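Local coordinates for protein Lysine/ornithine decarboxylase (Selenomonas ruminantium, PDB 5GJO) that decarboxylates L-lysine and L-ornithine with similar efficiency to give cadaverine and putrescine, using pyridoxal 5'-phosphate as cofactor in a homodimer, at residues L163-A166 against A167-G171. The protein carries 2 engineered substitutions. Residues are numbered along the deposited sequence; the frame is centred on the assembly and turned at random.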
ATOM      1  N   LEU A 163     -28.116 -20.466   8.650  1.00 16.99           N
ATOM      2  CA  LEU A 163     -26.715 -20.590   8.894  1.00 17.51           C
ATOM      3  C   LEU A 163     -26.350 -20.928  10.368  1.00 17.12           C
ATOM      4  O   LEU A 163     -25.445 -21.755  10.585  1.00 18.98           O
ATOM      5  CB  LEU A 163     -25.963 -19.293   8.431  1.00 17.48           C
ATOM      6  CG  LEU A 163     -25.807 -19.199   6.937  1.00 18.09           C
ATOM      7  CD1 LEU A 163     -25.489 -17.720   6.583  1.00 18.18           C
ATOM      8  CD2 LEU A 163     -24.698 -20.101   6.403  1.00 20.46           C
ATOM      9  N   LEU A 164     -27.006 -20.281  11.316  1.00 18.16           N
ATOM     10  CA  LEU A 164     -26.770 -20.574  12.700  1.00 18.12           C
ATOM     11  C   LEU A 164     -27.161 -22.066  12.999  1.00 19.87           C
ATOM     12  O   LEU A 164     -26.448 -22.769  13.700  1.00 18.08           O
ATOM     13  CB  LEU A 164     -27.538 -19.662  13.573  1.00 18.98           C
ATOM     14  CG  LEU A 164     -26.998 -18.210  13.700  1.00 18.16           C
ATOM     15  CD1 LEU A 164     -27.916 -17.340  14.510  1.00 19.40           C
ATOM     16  CD2 LEU A 164     -25.588 -18.237  14.314  1.00 19.93           C
ATOM     17  N   LYS A 165     -28.300 -22.502  12.456  1.00 19.96           N
ATOM     18  CA  LYS A 165     -28.743 -23.899  12.659  1.00 23.16           C
ATOM     19  C   LYS A 165     -27.735 -24.852  12.040  1.00 22.02           C
ATOM     20  O   LYS A 165     -27.394 -25.834  12.681  1.00 20.21           O
ATOM     21  CB  LYS A 165     -30.206 -24.075  12.223  1.00 25.33           C
ATOM     22  CG  LYS A 165     -30.864 -25.414  12.518  1.00 35.22           C
ATOM     23  CD  LYS A 165     -30.912 -25.698  14.006  1.00 39.15           C
ATOM     24  CE  LYS A 165     -31.885 -26.800  14.394  1.00 45.11           C
ATOM     25  NZ  LYS A 165     -32.222 -26.463  15.817  1.00 45.42           N
ATOM     26  N   ALA A 166     -27.167 -24.588  10.841  1.00 19.18           N
ATOM     27  CA  ALA A 166     -26.132 -25.445  10.270  1.00 18.40           C
ATOM     28  C   ALA A 166     -24.852 -25.456  11.096  1.00 18.43           C
ATOM     29  O   ALA A 166     -24.086 -26.471  11.178  1.00 20.05           O
ATOM     30  CB  ALA A 166     -25.834 -25.068   8.822  1.00 19.80           C
ATOM     31  N   ALA A 167     -24.481 -24.281  11.612  1.00 18.49           N
ATOM     32  CA  ALA A 167     -23.298 -24.237  12.435  1.00 17.87           C
ATOM     33  C   ALA A 167     -23.530 -25.076  13.695  1.00 17.68           C
ATOM     34  O   ALA A 167     -22.629 -25.806  14.095  1.00 20.97           O
ATOM     35  CB  ALA A 167     -22.996 -22.794  12.896  1.00 19.60           C
ATOM     36  N   GLN A 168     -24.676 -24.887  14.344  1.00 19.31           N
ATOM     37  CA  GLN A 168     -25.101 -25.732  15.503  1.00 20.98           C
ATOM     38  C   GLN A 168     -25.036 -27.221  15.160  1.00 23.18           C
ATOM     39  O   GLN A 168     -24.441 -28.032  15.889  1.00 22.88           O
ATOM     40  CB  GLN A 168     -26.472 -25.351  16.018  1.00 22.60           C
ATOM     41  CG  GLN A 168     -26.918 -26.056  17.340  1.00 23.72           C
ATOM     42  CD  GLN A 168     -28.285 -25.654  17.800  1.00 24.17           C
ATOM     43  OE1 GLN A 168     -29.305 -26.121  17.253  1.00 26.96           O
ATOM     44  NE2 GLN A 168     -28.349 -24.813  18.765  1.00 24.99           N
ATOM     45  N   ASP A 169     -25.588 -27.591  14.022  1.00 22.36           N
ATOM     46  CA  ASP A 169     -25.447 -28.990  13.557  1.00 25.90           C
ATOM     47  C   ASP A 169     -24.014 -29.476  13.442  1.00 27.24           C
ATOM     48  O   ASP A 169     -23.756 -30.676  13.651  1.00 25.81           O
ATOM     49  CB  ASP A 169     -26.214 -29.204  12.224  1.00 29.18           C
ATOM     50  CG  ASP A 169     -27.730 -29.131  12.400  1.00 29.72           C
ATOM     51  OD1 ASP A 169     -28.253 -29.104  13.546  1.00 31.21           O
ATOM     52  OD2 ASP A 169     -28.426 -29.041  11.384  1.00 28.38           O
ATOM     53  N   ALA A 170     -23.071 -28.602  13.070  1.00 22.27           N
ATOM     54  CA  ALA A 170     -21.707 -28.975  13.030  1.00 22.83           C
ATOM     55  C   ALA A 170     -20.946 -28.875  14.386  1.00 19.48           C
ATOM     56  O   ALA A 170     -19.726 -28.982  14.386  1.00 22.12           O
ATOM     57  CB  ALA A 170     -20.968 -28.213  11.938  1.00 24.41           C
ATOM     58  N   GLY A 171     -21.640 -28.588  15.470  1.00 22.93           N
ATOM     59  CA  GLY A 171     -21.073 -28.595  16.827  1.00 21.20           C
ATOM     60  C   GLY A 171     -20.537 -27.266  17.289  1.00 22.36           C
ATOM     61  O   GLY A 171     -19.967 -27.155  18.375  1.00 20.26           O
TER
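Lys165 and Gln168, one turn apart near the end of helix 160-169, join their side chains on its outer side, where Lys165 NZ donates a rather long hydrogen bond of 3.3 Å to Gln168 OE1. Both chains leave the backbone with CG anti to N; the lysine then bends at chi2 (61°), which brings its amine over to the amide, and NZ approaches nearly along the C=O axis. Aliphatic length with a polar end suits this loose, partly exposed face. Replacing Lys165 by an alanine is likely to leave Gln168 OE1 without this donor and the glutamine amide freer to turn. Asp169 adds an opposite charge, but its OD1 stays 5.3 Å from Lys165 NZ, so any attraction is probably weak.

The backbone beneath is a regular helical frame. Gln168 N reaches Leu164 O at 2.8 Å and almost straight (173°), and Asp169 N meets Lys165 O at 2.9 Å. The bond from Ala170 N to Ala166 O is more bent (143°), consistent with Ala170 being the first residue to leave helical geometry. Gly171, with its positive phi, is the C-prime residue of a Schellman motif: its N bonds to Gln168 O, and Leu172 N to Ala167 O; glycine takes this conformation with little strain.

The tight side is the buried one, where this helix connects two strands of the TIM-type barrel as a beta-alpha-beta unit. Leu163 and Leu164 pack their branched ends on Val136, Leu164 also on Met210 and Leu212; short Ala167 probably allows close approach to Val134 and Phe116, while Ala166 and Ala170 rest against helix 122-128.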